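Local coordinates for transcription termination factor NusA (Planctomyces limnophilus, PDB 4MTN), which probably takes part in both termination and antitermination of transcription, binding the core RNA polymerase and the nascent RNA, at residues R66-R70 / D71-D75; V88-Q91 / K92-E95; K19-K23 / E24-E28; V127-K131 / A132-L136. All blocks are in the same frame, centred on the assembly; numbering follows the deposited sequence.

Contact 1 (R66-R70 / D71-D75)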
loop_
_atom_site.group_PDB
_atom_site.type_symbol
_atom_site.label_atom_id
_atom_site.label_comp_id
_atom_site.label_asym_id
_atom_site.label_seq_id
_atom_site.Cartn_x
_atom_site.Cartn_y
_atom_site.Cartn_z
ATOM N N ARG A 66 -30.588 35.191 -13.775
ATOM C CA ARG A 66 -30.993 36.191 -14.757
ATOM C C ARG A 66 -29.929 36.382 -15.834
ATOM O O ARG A 66 -28.734 36.375 -15.544
ATOM C CB ARG A 66 -31.287 37.524 -14.064
ATOM C CG ARG A 66 -31.792 38.615 -14.995
ATOM C CD ARG A 66 -31.935 39.941 -14.267
ATOM N NE ARG A 66 -32.345 41.016 -15.166
ATOM C CZ ARG A 66 -31.504 41.738 -15.899
ATOM N NH1 ARG A 66 -30.199 41.500 -15.841
ATOM N NH2 ARG A 66 -31.965 42.696 -16.691
ATOM N N GLU A 67 -30.374 36.556 -17.074
ATOM C CA GLU A 67 -29.470 36.790 -18.193
ATOM C C GLU A 67 -28.774 38.141 -18.076
ATOM O O GLU A 67 -29.240 39.032 -17.366
ATOM C CB GLU A 67 -30.229 36.711 -19.519
ATOM C CG GLU A 67 -30.501 35.299 -20.008
ATOM C CD GLU A 67 -29.257 34.622 -20.550
ATOM O OE1 GLU A 67 -29.130 34.522 -21.789
ATOM O OE2 GLU A 67 -28.411 34.184 -19.744
ATOM N N ILE A 68 -27.654 38.285 -18.777
ATOM C CA ILE A 68 -26.908 39.538 -18.777
ATOM C C ILE A 68 -27.011 40.216 -20.139
ATOM O O ILE A 68 -27.199 39.552 -21.160
ATOM C CB ILE A 68 -25.423 39.321 -18.414
ATOM C CG1 ILE A 68 -24.706 38.525 -19.505
ATOM C CG2 ILE A 68 -25.300 38.618 -17.070
ATOM C CD1 ILE A 68 -23.209 38.431 -19.303
ATOM N N ASP A 69 -26.910 41.542 -20.142
ATOM C CA ASP A 69 -27.032 42.330 -21.367
ATOM C C ASP A 69 -26.005 41.922 -22.416
ATOM O O ASP A 69 -24.887 41.530 -22.085
ATOM C CB ASP A 69 -26.887 43.822 -21.057
ATOM C CG ASP A 69 -28.097 44.391 -20.344
ATOM O OD1 ASP A 69 -29.218 43.893 -20.582
ATOM O OD2 ASP A 69 -27.929 45.337 -19.545
ATOM N N ARG A 70 -26.398 42.012 -23.684
ATOM C CA ARG A 70 -25.509 41.696 -24.797
ATOM C C ARG A 70 -24.291 42.612 -24.796
ATOM O O ARG A 70 -23.202 42.217 -25.214
ATOM C CB ARG A 70 -26.253 41.815 -26.128
ATOM C CG ARG A 70 -27.466 40.909 -26.247
ATOM C CD ARG A 70 -27.060 39.446 -26.290
ATOM N NE ARG A 70 -28.217 38.566 -26.424
ATOM C CZ ARG A 70 -28.789 38.256 -27.583
ATOM N NH1 ARG A 70 -28.313 38.757 -28.715
ATOM N NH2 ARG A 70 -29.840 37.447 -27.610
ATOM N N ASP A 71 -24.493 43.842 -24.331
ATOM C CA ASP A 71 -23.421 44.821 -24.215
ATOM C C ASP A 71 -22.285 44.311 -23.334
ATOM O O ASP A 71 -21.170 44.094 -23.806
ATOM C CB ASP A 71 -23.964 46.137 -23.659
ATOM C CG ASP A 71 -25.203 46.609 -24.392
ATOM O OD1 ASP A 71 -25.063 47.402 -25.348
ATOM O OD2 ASP A 71 -26.315 46.185 -24.015
ATOM N N GLU A 72 -22.582 44.120 -22.052
ATOM C CA GLU A 72 -21.584 43.675 -21.084
ATOM C C GLU A 72 -21.081 42.265 -21.385
ATOM O O GLU A 72 -19.954 41.915 -21.034
ATOM C CB GLU A 72 -22.158 43.737 -19.666
ATOM C CG GLU A 72 -23.483 43.013 -19.497
ATOM C CD GLU A 72 -24.066 43.184 -18.109
ATOM O OE1 GLU A 72 -23.422 43.848 -17.270
ATOM O OE2 GLU A 72 -25.170 42.655 -17.858
ATOM N N LEU A 73 -21.918 41.459 -22.031
ATOM C CA LEU A 73 -21.520 40.115 -22.434
ATOM C C LEU A 73 -20.466 40.185 -23.533
ATOM O O LEU A 73 -19.556 39.358 -23.589
ATOM C CB LEU A 73 -22.733 39.309 -22.907
ATOM C CG LEU A 73 -22.470 37.906 -23.460
ATOM C CD1 LEU A 73 -21.736 37.046 -22.442
ATOM C CD2 LEU A 73 -23.773 37.246 -23.883
ATOM N N GLY A 74 -20.596 41.182 -24.403
ATOM C CA GLY A 74 -19.632 41.401 -25.464
ATOM C C GLY A 74 -18.272 41.792 -24.918
ATOM O O GLY A 74 -17.239 41.397 -25.459
ATOM N N ASP A 75 -18.275 42.570 -23.840
ATOM C CA ASP A 75 -17.038 42.990 -23.191
ATOM C C ASP A 75 -16.315 41.801 -22.566
ATOM O O ASP A 75 -15.088 41.724 -22.597
ATOM C CB ASP A 75 -17.318 44.052 -22.124
ATOM C CG ASP A 75 -17.792 45.365 -22.716
ATOM O OD1 ASP A 75 -16.939 46.165 -23.152
ATOM O OD2 ASP A 75 -19.018 45.600 -22.737
#

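Contact 2 (V88-Q91 / K92-E95)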
loop_
_atom_site.group_PDB
_atom_site.type_symbol
_atom_site.label_atom_id
_atom_site.label_comp_id
_atom_site.label_asym_id
_atom_site.label_seq_id
_atom_site.Cartn_x
_atom_site.Cartn_y
_atom_site.Cartn_z
ATOM N N VAL A 88 -3.991 32.328 -20.056
ATOM C CA VAL A 88 -4.797 32.195 -18.849
ATOM C C VAL A 88 -5.958 31.238 -19.094
ATOM O O VAL A 88 -6.340 30.465 -18.214
ATOM C CB VAL A 88 -5.344 33.556 -18.381
ATOM C CG1 VAL A 88 -6.006 33.422 -17.017
ATOM C CG2 VAL A 88 -4.228 34.588 -18.336
HETATM N N MSE A 89 -6.513 31.299 -20.299
HETATM C CA MSE A 89 -7.598 30.411 -20.696
HETATM C C MSE A 89 -7.116 28.968 -20.781
HETATM O O MSE A 89 -7.824 28.042 -20.386
HETATM C CB MSE A 89 -8.185 30.854 -22.037
HETATM C CG MSE A 89 -9.245 29.921 -22.596
HETATM SE SE MSE A 89 -9.917 30.526 -24.320
HETATM C CE MSE A 89 -8.224 30.632 -25.282
ATOM N N ILE A 90 -5.905 28.787 -21.298
ATOM C CA ILE A 90 -5.301 27.464 -21.410
ATOM C C ILE A 90 -5.059 26.872 -20.025
ATOM O O ILE A 90 -5.140 25.658 -19.835
ATOM C CB ILE A 90 -3.973 27.511 -22.192
ATOM C CG1 ILE A 90 -4.137 28.329 -23.476
ATOM C CG2 ILE A 90 -3.484 26.105 -22.512
ATOM C CD1 ILE A 90 -5.137 27.745 -24.450
ATOM N N GLN A 91 -4.769 27.739 -19.061
ATOM C CA GLN A 91 -4.586 27.314 -17.677
ATOM C C GLN A 91 -5.891 26.751 -17.121
ATOM O O GLN A 91 -5.883 25.836 -16.298
ATOM C CB GLN A 91 -4.094 28.477 -16.813
ATOM C CG GLN A 91 -3.807 28.101 -15.368
ATOM C CD GLN A 91 -3.189 29.239 -14.580
ATOM O OE1 GLN A 91 -2.816 30.268 -15.143
ATOM N NE2 GLN A 91 -3.078 29.058 -13.269
ATOM N N LYS A 92 -7.011 27.302 -17.579
ATOM C CA LYS A 92 -8.326 26.799 -17.204
ATOM C C LYS A 92 -8.637 25.495 -17.934
ATOM O O LYS A 92 -9.264 24.595 -17.376
ATOM C CB LYS A 92 -9.408 27.839 -17.502
ATOM C CG LYS A 92 -9.494 28.964 -16.483
ATOM C CD LYS A 92 -10.036 28.463 -15.154
ATOM C CE LYS A 92 -10.238 29.606 -14.173
ATOM N NZ LYS A 92 -10.852 29.143 -12.897
ATOM N N ILE A 93 -8.196 25.403 -19.186
ATOM C CA ILE A 93 -8.408 24.203 -19.988
ATOM C C ILE A 93 -7.581 23.037 -19.449
ATOM O O ILE A 93 -8.077 21.916 -19.329
ATOM C CB ILE A 93 -8.056 24.442 -21.469
ATOM C CG1 ILE A 93 -8.953 25.530 -22.062
ATOM C CG2 ILE A 93 -8.201 23.157 -22.266
ATOM C CD1 ILE A 93 -8.689 25.810 -23.526
ATOM N N ARG A 94 -6.321 23.310 -19.123
ATOM C CA ARG A 94 -5.447 22.305 -18.527
ATOM C C ARG A 94 -5.957 21.900 -17.149
ATOM O O ARG A 94 -5.786 20.758 -16.721
ATOM C CB ARG A 94 -4.011 22.826 -18.426
ATOM C CG ARG A 94 -3.298 22.960 -19.763
ATOM C CD ARG A 94 -3.167 21.613 -20.457
ATOM N NE ARG A 94 -2.477 21.721 -21.740
ATOM C CZ ARG A 94 -2.282 20.704 -22.572
ATOM N NH1 ARG A 94 -2.726 19.495 -22.260
ATOM N NH2 ARG A 94 -1.644 20.897 -23.719
ATOM N N GLU A 95 -6.585 22.847 -16.460
ATOM C CA GLU A 95 -7.175 22.584 -15.155
ATOM C C GLU A 95 -8.377 21.660 -15.304
ATOM O O GLU A 95 -8.629 20.807 -14.452
ATOM C CB GLU A 95 -7.580 23.894 -14.478
ATOM C CG GLU A 95 -7.871 23.777 -12.994
ATOM C CD GLU A 95 -7.894 25.127 -12.302
ATOM O OE1 GLU A 95 -7.665 26.149 -12.983
ATOM O OE2 GLU A 95 -8.140 25.167 -11.077
#

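Contact 3 (K19-K23 / E24-E28)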
loop_
_atom_site.group_PDB
_atom_site.type_symbol
_atom_site.label_atom_id
_atom_site.label_comp_id
_atom_site.label_asym_id
_atom_site.label_seq_id
_atom_site.Cartn_x
_atom_site.Cartn_y
_atom_site.Cartn_z
ATOM N N LYS A 19 -3.255 21.505 -29.020
ATOM C CA LYS A 19 -2.922 20.825 -27.770
ATOM C C LYS A 19 -3.336 19.353 -27.767
ATOM O O LYS A 19 -3.007 18.614 -26.837
ATOM C CB LYS A 19 -3.572 21.546 -26.587
ATOM N N SER A 20 -4.062 18.943 -28.806
ATOM C CA SER A 20 -4.498 17.556 -28.977
ATOM C C SER A 20 -5.312 17.032 -27.794
ATOM O O SER A 20 -5.016 15.971 -27.246
ATOM C CB SER A 20 -3.292 16.643 -29.218
ATOM O OG SER A 20 -2.627 16.984 -30.423
ATOM N N ILE A 21 -6.338 17.785 -27.408
ATOM C CA ILE A 21 -7.272 17.349 -26.375
ATOM C C ILE A 21 -8.704 17.532 -26.870
ATOM O O ILE A 21 -8.984 18.449 -27.643
ATOM C CB ILE A 21 -7.067 18.117 -25.056
ATOM C CG1 ILE A 21 -7.001 19.621 -25.318
ATOM C CG2 ILE A 21 -5.799 17.648 -24.358
ATOM C CD1 ILE A 21 -6.635 20.433 -24.098
ATOM N N ASP A 22 -9.604 16.659 -26.427
ATOM C CA ASP A 22 -10.965 16.630 -26.959
ATOM C C ASP A 22 -11.740 17.906 -26.642
ATOM O O ASP A 22 -11.439 18.606 -25.674
ATOM C CB ASP A 22 -11.720 15.408 -26.427
ATOM C CG ASP A 22 -11.758 15.359 -24.914
ATOM O OD1 ASP A 22 -12.736 15.867 -24.327
ATOM O OD2 ASP A 22 -10.813 14.808 -24.312
ATOM N N LYS A 23 -12.739 18.196 -27.472
ATOM C CA LYS A 23 -13.504 19.436 -27.387
ATOM C C LYS A 23 -14.209 19.631 -26.048
ATOM O O LYS A 23 -14.246 20.742 -25.520
ATOM C CB LYS A 23 -14.540 19.495 -28.512
ATOM C CG LYS A 23 -13.973 19.833 -29.879
ATOM C CD LYS A 23 -15.091 20.118 -30.872
ATOM C CE LYS A 23 -14.547 20.618 -32.201
ATOM N NZ LYS A 23 -13.706 19.595 -32.881
ATOM N N GLU A 24 -14.769 18.553 -25.509
ATOM C CA GLU A 24 -15.574 18.634 -24.293
ATOM C C GLU A 24 -14.773 19.185 -23.116
ATOM O O GLU A 24 -15.310 19.905 -22.274
ATOM C CB GLU A 24 -16.150 17.261 -23.942
ATOM C CG GLU A 24 -17.254 17.304 -22.897
ATOM C CD GLU A 24 -18.445 18.138 -23.336
ATOM O OE1 GLU A 24 -18.720 18.200 -24.552
ATOM O OE2 GLU A 24 -19.107 18.735 -22.460
ATOM N N ILE A 25 -13.490 18.845 -23.065
ATOM C CA ILE A 25 -12.604 19.381 -22.040
ATOM C C ILE A 25 -12.330 20.857 -22.312
ATOM O O ILE A 25 -12.307 21.677 -21.392
ATOM C CB ILE A 25 -11.272 18.607 -21.978
ATOM C CG1 ILE A 25 -11.519 17.153 -21.570
ATOM C CG2 ILE A 25 -10.311 19.268 -21.006
ATOM C CD1 ILE A 25 -10.253 16.344 -21.390
ATOM N N VAL A 26 -12.138 21.188 -23.585
ATOM C CA VAL A 26 -11.869 22.561 -23.995
ATOM C C VAL A 26 -13.062 23.471 -23.710
ATOM O O VAL A 26 -12.894 24.586 -23.217
ATOM C CB VAL A 26 -11.513 22.641 -25.492
ATOM C CG1 VAL A 26 -11.190 24.074 -25.887
ATOM C CG2 VAL A 26 -10.343 21.723 -25.806
ATOM N N PHE A 27 -14.264 22.988 -24.022
ATOM C CA PHE A 27 -15.488 23.737 -23.749
ATOM C C PHE A 27 -15.603 24.080 -22.268
ATOM O O PHE A 27 -15.922 25.213 -21.910
ATOM C CB PHE A 27 -16.721 22.948 -24.195
ATOM C CG PHE A 27 -17.065 23.124 -25.648
ATOM C CD1 PHE A 27 -17.643 24.299 -26.099
ATOM C CD2 PHE A 27 -16.822 22.111 -26.561
ATOM C CE1 PHE A 27 -17.965 24.465 -27.434
ATOM C CE2 PHE A 27 -17.142 22.269 -27.896
ATOM C CZ PHE A 27 -17.714 23.447 -28.333
ATOM N N GLU A 28 -15.338 23.095 -21.416
ATOM C CA GLU A 28 -15.364 23.298 -19.972
ATOM C C GLU A 28 -14.328 24.332 -19.545
ATOM O O GLU A 28 -14.573 25.135 -18.646
ATOM C CB GLU A 28 -15.122 21.978 -19.238
ATOM C CG GLU A 28 -16.284 21.001 -19.307
ATOM C CD GLU A 28 -15.978 19.684 -18.620
ATOM O OE1 GLU A 28 -14.820 19.224 -18.698
ATOM O OE2 GLU A 28 -16.896 19.111 -17.995
#

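Contact 4 (V127-K131 / A132-L136)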
loop_
_atom_site.group_PDB
_atom_site.type_symbol
_atom_site.label_atom_id
_atom_site.label_comp_id
_atom_site.label_asym_id
_atom_site.label_seq_id
_atom_site.Cartn_x
_atom_site.Cartn_y
_atom_site.Cartn_z
ATOM N N VAL A 127 6.208 7.036 -17.311
ATOM C CA VAL A 127 5.504 6.145 -18.227
ATOM C C VAL A 127 4.331 6.849 -18.901
ATOM O O VAL A 127 3.497 7.461 -18.233
ATOM C CB VAL A 127 4.985 4.891 -17.495
ATOM C CG1 VAL A 127 4.265 3.968 -18.465
ATOM C CG2 VAL A 127 6.133 4.166 -16.808
ATOM N N ASN A 128 4.267 6.758 -20.225
ATOM C CA ASN A 128 3.176 7.365 -20.976
ATOM C C ASN A 128 2.051 6.375 -21.243
ATOM O O ASN A 128 2.209 5.437 -22.022
ATOM C CB ASN A 128 3.686 7.934 -22.300
ATOM C CG ASN A 128 2.572 8.496 -23.161
ATOM O OD1 ASN A 128 1.572 9.002 -22.651
ATOM N ND2 ASN A 128 2.737 8.408 -24.475
ATOM N N ILE A 129 0.912 6.599 -20.599
ATOM C CA ILE A 129 -0.259 5.752 -20.784
ATOM C C ILE A 129 -1.180 6.363 -21.840
ATOM O O ILE A 129 -2.275 5.868 -22.098
ATOM C CB ILE A 129 -1.005 5.542 -19.459
ATOM C CG1 ILE A 129 -1.511 6.875 -18.908
ATOM C CG2 ILE A 129 -0.082 4.869 -18.448
ATOM C CD1 ILE A 129 -1.831 6.843 -17.426
ATOM N N GLY A 130 -0.711 7.458 -22.432
ATOM C CA GLY A 130 -1.325 8.067 -23.600
ATOM C C GLY A 130 -2.358 9.141 -23.324
ATOM O O GLY A 130 -2.562 10.029 -24.152
ATOM N N LYS A 131 -3.010 9.073 -22.169
ATOM C CA LYS A 131 -3.833 10.183 -21.707
ATOM C C LYS A 131 -2.976 11.208 -20.975
ATOM O O LYS A 131 -3.135 12.416 -21.156
ATOM C CB LYS A 131 -4.964 9.688 -20.808
ATOM C CG LYS A 131 -6.076 8.979 -21.562
ATOM C CD LYS A 131 -7.231 8.621 -20.643
ATOM C CE LYS A 131 -8.407 8.066 -21.428
ATOM N NZ LYS A 131 -8.961 9.063 -22.387
ATOM N N ALA A 132 -2.065 10.705 -20.147
ATOM C CA ALA A 132 -1.201 11.550 -19.333
ATOM C C ALA A 132 0.069 10.803 -18.941
ATOM O O ALA A 132 0.138 9.580 -19.050
ATOM C CB ALA A 132 -1.938 12.028 -18.093
ATOM N N GLU A 133 1.075 11.545 -18.490
ATOM C CA GLU A 133 2.328 10.944 -18.047
ATOM C C GLU A 133 2.242 10.505 -16.588
ATOM O O GLU A 133 1.846 11.279 -15.717
ATOM C CB GLU A 133 3.490 11.924 -18.231
ATOM C CG GLU A 133 3.762 12.305 -19.678
ATOM C CD GLU A 133 4.361 11.168 -20.486
ATOM O OE1 GLU A 133 4.891 10.216 -19.876
ATOM O OE2 GLU A 133 4.302 11.227 -21.732
ATOM N N ALA A 134 2.611 9.255 -16.331
ATOM C CA ALA A 134 2.623 8.722 -14.975
ATOM C C ALA A 134 4.055 8.445 -14.535
ATOM O O ALA A 134 4.921 8.162 -15.364
ATOM C CB ALA A 134 1.785 7.459 -14.891
ATOM N N ILE A 135 4.307 8.531 -13.233
ATOM C CA ILE A 135 5.650 8.295 -12.721
ATOM C C ILE A 135 5.718 7.055 -11.834
ATOM O O ILE A 135 4.801 6.773 -11.060
ATOM C CB ILE A 135 6.179 9.519 -11.935
ATOM C CG1 ILE A 135 5.201 9.934 -10.831
ATOM C CG2 ILE A 135 6.440 10.684 -12.877
ATOM C CD1 ILE A 135 5.579 9.438 -9.446
ATOM N N LEU A 136 6.809 6.310 -11.972
ATOM C CA LEU A 136 7.084 5.167 -11.115
ATOM C C LEU A 136 8.320 5.453 -10.263
ATOM O O LEU A 136 9.441 5.443 -10.770
ATOM C CB LEU A 136 7.284 3.905 -11.956
ATOM C CG LEU A 136 7.660 2.607 -11.239
ATOM C CD1 LEU A 136 6.565 2.178 -10.278
ATOM C CD2 LEU A 136 7.949 1.505 -12.251
#

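Contact 1 (R66-R70 / D71-D75)
Glu72 reaches back over the start of its own helix to Asp69. Its CG lies between the backbone N and the carbonyl carbon (chi1 53°) and the chain beyond is extended, which carries the carboxylate toward the preceding loop. There Glu72 OE2 accepts from Asp69 N at 3.1 Å through its anti lone pair, the one facing away from OE1. This is one half of a capping box: the side chain of Asp69, at the N-cap, does not return the bond. The same oxygen passes aslant by Ile68, 3.4 Å from Ile68 CB. Asp69 OD2 and Glu72 OE2 are 4.2 Å apart, a like-charge proximity that the positive end of the helix dipole probably eases. With an alanine here, Asp69 N is likely to be left without this acceptor and the loop freer to move. On another side of the turn, Ile68 and Leu73 cross at about a right angle, with Ile68 CD1 3.7 Å from Leu73 CD1. These branched aliphatics bracket the N-cap as a hydrophobic staple. The turn joins strand 66-67 to helix 70-78; Ile68 also packs on Val61 and Thr63 of strand 59-63, and both Ile68 and Glu72 touch Phe42 of helix 23-42.

Contact 2 (V88-Q91 / K92-E95)
Ile93 lies one turn on from Met89 and Ile90 in helix 87-105, and its side chain leans back along both. Its CB sits 3.6 Å from Ile90 O. CG1, placed anti to the carbonyl carbon (chi1 -62°), comes over the preceding turn and lies 3.2 Å from Met89 O. The chain then runs on extended to CD1, which meets Ile90 at a slant, 4.1 Å from Ile90 CD1, and also touches the selenomethionine Met89, 4.3 Å from its CG. The other branch, CG2, turns to Ile21 in the loop after helix 7-18. A beta-branched aliphatic suits the position because it can fill two directions at once, and an alanine in its place would probably open a gap between Ile90 and Ile21 and leave the arm of Met89 freer to turn. Beneath these side chains run the helical bonds: Ile93 N gives to Met89 O at 2.9 Å, in the carbonyl plane, and Arg94 N to Ile90 O at 2.7 Å and a nearly straight 168°. Arg94 begins as a hydrocarbon neighbour, its CG beside Ile90 CG2 with the two side chains pointing the same way, while its guanidinium goes on to a salt bridge with Glu97. The helix is thus amphipathic: Met89, Ile90 and Ile93 present methyls and methylenes to helices 7-18 and 23-42, holding by shape and dispersion, while the guanidinium of Arg94 finds its partner, Glu97, along the helix itself.

Contact 3 (K19-K23 / E24-E28)
The N-cap of helix 23-42 is Asp22, whose carboxylate turns onto the first turn at Ile25. Its CG stands between the backbone N and the carbonyl carbon (chi1 57°), which lets Asp22 OD1 accept from Ile25 N in a weak capping bond of 3.3 Å. A short acidic side chain suits the site, offering a second acceptor to an N-H that its own carbonyl bonds only weakly, and its charge probably gains from the positive helix end. The carboxylate meets Ile25 crosswise, at about a right angle, with Asp22 OD2 3.3 Å from Ile25 CD1. One residue before the cap, Ile21 meets Val26 at a similar angle, with Ile21 CG1 4.0 Å from Val26 CG2. Phe27 N gives a firm bond to Lys23 O at 2.7 Å, and Phe27 CE2 lies 3.9 Å from Lys23 CB. Glu24 forms a salt bridge with Arg54, and Ile21 O is hydrogen-bonded to His16 ND1 of helix 7-18, whose Val12 meets Val26 and Phe27. An apolar pair reaching across a polar N-cap, from the residue before it to the fourth after it, is the hydrophobic staple; here it closes the turn of a helical hairpin in the NusA N-terminal domain.

Contact 4 (V127-K131 / A132-L136)
Glu133 folds its carboxylate back across the hairpin onto Asn128, yet what it meets first is hydrocarbon and not the amide nitrogen. Glu133 OE2 lies 3.4 Å from Asn128 CB, the two side chains cross obliquely, and the carboxylate and amide planes are 35° apart. The bend at chi2 of Glu133 (-71°) brings the group over its neighbour. The amide is turned to the loop: Asn128 OD1 accepts from Gly130 N at 2.8 Å, the donor standing well above the amide plane. This is an Asx turn, a role for which asparagine is apt because its short side chain reaches a backbone N-H two residues on. Gly130 has positive phi, a conformation that favours glycine. The two strands are gripped by a hydrogen-bonded antiparallel pair, Val127 N to Ala134 O at 2.6 Å and Ala134 N to Val127 O at 2.8 Å, both close to straight. At the loop end Ile129 N makes only a weak bond to Ala132 O, 3.4 Å long. Val127 and Ala134 share the buried face of the sheet, where the small Ala134 leaves room for Val169 and Leu171 of strand 167-172. Asn128 and Glu133 occupy the other face, and both touch Thr118 of strand 112-120. The loop itself leans on the end of helix 87-105, with Ile129 on Tyr105 and Ala132 on Leu101. Strands 124-128 and 133-137 form a beta hairpin, the second and third strands of the five-stranded OB fold of the S1 RNA-binding domain.

In the fold
Contacts 2 and 3 are neighbours, their centres 10 Å apart: Ile93 CG2 packs at 3.6 Å on Ile21 CD1, and Ile93 CD1 at 3.9 Å on Val26 CG1, so the first turns of helix 87-105 close over the capped start of helix 23-42. Contact 1, about 25 Å from contact 3 between centres, likewise has an apolar pair across the N-cap of a helix, but no capping bond from the N-cap side chain. Contact 4 belongs to the S1 domain, yet lies about 7 Å from contact 2 and about 6 Å from contact 3 by nearest atoms. Helix 87-105 carries contact 2 and then meets the hairpin loop of contact 4, joining the two domains.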